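Local structure of sensor protein kinase HptS (Staphylococcus aureus, 6LKI) at residues B[47-52]-B[60-65]. The protein is a sensor histidine kinase that probably detects an extracellular signal through the domain described here and passes it on by autophosphorylation and phosphotransfer inside the cell. Residues are numbered along the deposited sequence; the frame is centred on the assembly and turned at random.
Sequences RELLKL and LYYELS
Tyr62 reaches from its strand toward the helix and meets two consecutive helical residues, Leu49 and Leu50, with different parts of its side chain: a ring face for Leu49, the ring edge and hydroxyl for Leu50. The first interaction is a CH-pi contact. Leu49 CB stands over one face, 4.0 Å from the centroid of the Tyr62 ring and 15° off the ring normal, shifted toward CE2. Farther across the ring, Leu49 CD1 lies 3.9 Å from Tyr62 CE1, so the leucine spans the face from CB to one methyl.

Leu50 approaches the edge. Its CD2 lies in the ring plane, 3.8 Å from Tyr62 CE2, and its CG is 3.4 Å from Tyr62 OH, so the phenol end abuts the isobutyl branch. The two side chains run at about a right angle. Because Tyr62 CG sits between the backbone N and the carbonyl carbon (chi1 57°), the ring extends to the helix with a face for Leu49 and an edge for Leu50.

Methyl-to-methyl packing continues the apolar contact along the strand: Leu49 CD1 meets Leu64 CD2 at 4.2 Å. Tyr62 and Leu64, two residues apart on the strand, both point their CB toward the helix. No hydrogen bond joins the segments; Ile53 adds to the packing on Tyr62, and Thr45 to that on Leu64.

The segment axes come within 9.5 Å and run nearly antiparallel, at 155°. Helix 39-55 here packs on a face of the antiparallel sheet with strand order 2-1-4-3, beside the long helix 2-31, an arrangement consistent with the membrane-distal module of a double PAS-like (dCache) sensor domain.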
loop_
_atom_site.group_PDB
_atom_site.type_symbol
_atom_site.label_atom_id
_atom_site.label_comp_id
_atom_site.label_asym_id
_atom_site.label_seq_id
_atom_site.Cartn_x
_atom_site.Cartn_y
_atom_site.Cartn_z
ATOM N N ARG B 47 9.321 18.179 15.298
ATOM C CA ARG B 47 9.053 19.437 15.989
ATOM C C ARG B 47 8.155 20.344 15.157
ATOM O O ARG B 47 7.222 20.961 15.686
ATOM C CB ARG B 47 10.367 20.145 16.321
ATOM C CG ARG B 47 11.133 19.536 17.487
ATOM C CD ARG B 47 12.527 20.134 17.590
ATOM N NE ARG B 47 13.272 19.612 18.734
ATOM C CZ ARG B 47 14.557 19.867 18.964
ATOM N NH1 ARG B 47 15.241 20.637 18.128
ATOM N NH2 ARG B 47 15.159 19.350 20.027
ATOM N N GLU B 48 8.420 20.438 13.851
ATOM C CA GLU B 48 7.609 21.296 12.994
ATOM C C GLU B 48 6.196 20.750 12.835
ATOM O O GLU B 48 5.224 21.515 12.854
ATOM C CB GLU B 48 8.280 21.455 11.628
ATOM C CG GLU B 48 9.623 22.161 11.684
ATOM C CD GLU B 48 9.529 23.530 12.327
ATOM O OE1 GLU B 48 8.718 24.353 11.852
ATOM O OE2 GLU B 48 10.257 23.779 13.311
ATOM N N LEU B 49 6.061 19.430 12.680
ATOM C CA LEU B 49 4.739 18.838 12.497
ATOM C C LEU B 49 3.903 18.938 13.769
ATOM O O LEU B 49 2.713 19.271 13.711
ATOM C CB LEU B 49 4.872 17.380 12.053
ATOM C CG LEU B 49 5.389 17.140 10.631
ATOM C CD1 LEU B 49 5.620 15.657 10.384
ATOM C CD2 LEU B 49 4.427 17.711 9.598
ATOM N N LEU B 50 4.503 18.654 14.927
ATOM C CA LEU B 50 3.767 18.786 16.179
ATOM C C LEU B 50 3.432 20.241 16.482
ATOM O O LEU B 50 2.386 20.523 17.081
ATOM C CB LEU B 50 4.568 18.166 17.325
ATOM C CG LEU B 50 4.596 16.636 17.306
ATOM C CD1 LEU B 50 5.645 16.097 18.265
ATOM C CD2 LEU B 50 3.223 16.076 17.642
ATOM N N LYS B 51 4.294 21.177 16.078
ATOM C CA LYS B 51 3.966 22.590 16.229
ATOM C C LYS B 51 2.747 22.957 15.393
ATOM O O LYS B 51 1.863 23.687 15.855
ATOM C CB LYS B 51 5.167 23.452 15.841
ATOM C CG LYS B 51 4.966 24.942 16.055
ATOM C CD LYS B 51 6.262 25.707 15.831
ATOM C CE LYS B 51 7.374 25.174 16.723
ATOM N NZ LYS B 51 8.681 25.826 16.439
ATOM N N LEU B 52 2.680 22.448 14.159
ATOM C CA LEU B 52 1.537 22.726 13.296
ATOM C C LEU B 52 0.260 22.103 13.847
ATOM O O LEU B 52 -0.803 22.734 13.822
ATOM C CB LEU B 52 1.815 22.211 11.884
ATOM C CG LEU B 52 0.637 22.208 10.907
ATOM C CD1 LEU B 52 0.309 23.626 10.457
ATOM C CD2 LEU B 52 0.926 21.310 9.712
ATOM N N LEU B 60 -5.802 16.584 15.225
ATOM C CA LEU B 60 -5.238 16.142 13.960
ATOM C C LEU B 60 -4.136 15.123 14.204
ATOM O O LEU B 60 -3.393 15.219 15.186
ATOM C CB LEU B 60 -4.686 17.327 13.159
ATOM C CG LEU B 60 -5.678 18.453 12.866
ATOM C CD1 LEU B 60 -4.984 19.611 12.171
ATOM C CD2 LEU B 60 -6.835 17.932 12.029
ATOM N N TYR B 61 -4.045 14.145 13.307
ATOM C CA TYR B 61 -2.976 13.156 13.313
ATOM C C TYR B 61 -2.279 13.189 11.963
ATOM O O TYR B 61 -2.941 13.195 10.919
ATOM C CB TYR B 61 -3.518 11.753 13.605
ATOM C CG TYR B 61 -4.055 11.616 15.007
ATOM C CD1 TYR B 61 -3.194 11.473 16.085
ATOM C CD2 TYR B 61 -5.420 11.660 15.257
ATOM C CE1 TYR B 61 -3.677 11.364 17.374
ATOM C CE2 TYR B 61 -5.914 11.550 16.543
ATOM C CZ TYR B 61 -5.038 11.401 17.596
ATOM O OH TYR B 61 -5.520 11.292 18.879
ATOM N N TYR B 62 -0.952 13.226 11.983
ATOM C CA TYR B 62 -0.176 13.190 10.756
ATOM C C TYR B 62 0.436 11.810 10.556
ATOM O O TYR B 62 0.772 11.110 11.516
ATOM C CB TYR B 62 0.923 14.258 10.754
ATOM C CG TYR B 62 1.901 14.185 11.912
ATOM C CD1 TYR B 62 2.970 13.294 11.895
ATOM C CD2 TYR B 62 1.769 15.026 13.007
ATOM C CE1 TYR B 62 3.867 13.232 12.950
ATOM C CE2 TYR B 62 2.662 14.974 14.062
ATOM C CZ TYR B 62 3.708 14.076 14.030
ATOM O OH TYR B 62 4.594 14.023 15.081
ATOM N N GLU B 63 0.560 11.422 9.291
ATOM C CA GLU B 63 1.289 10.225 8.886
ATOM C C GLU B 63 2.283 10.650 7.814
ATOM O O GLU B 63 1.882 11.068 6.723
ATOM C CB GLU B 63 0.346 9.137 8.368
ATOM C CG GLU B 63 -0.491 8.469 9.452
ATOM C CD GLU B 63 -1.210 7.225 8.955
ATOM O OE1 GLU B 63 -1.196 6.975 7.732
ATOM O OE2 GLU B 63 -1.790 6.497 9.789
ATOM N N LEU B 64 3.572 10.576 8.133
ATOM C CA LEU B 64 4.644 10.895 7.197
ATOM C C LEU B 64 5.272 9.577 6.763
ATOM O O LEU B 64 5.979 8.932 7.546
ATOM C CB LEU B 64 5.676 11.822 7.837
ATOM C CG LEU B 64 6.741 12.410 6.910
ATOM C CD1 LEU B 64 6.103 13.225 5.794
ATOM C CD2 LEU B 64 7.729 13.255 7.704
ATOM N N SER B 65 5.010 9.176 5.523
ATOM C CA SER B 65 5.359 7.848 5.036
ATOM C C SER B 65 6.448 7.942 3.978
ATOM O O SER B 65 6.325 8.709 3.017
ATOM C CB SER B 65 4.131 7.139 4.464
ATOM O OG SER B 65 3.095 7.063 5.429
#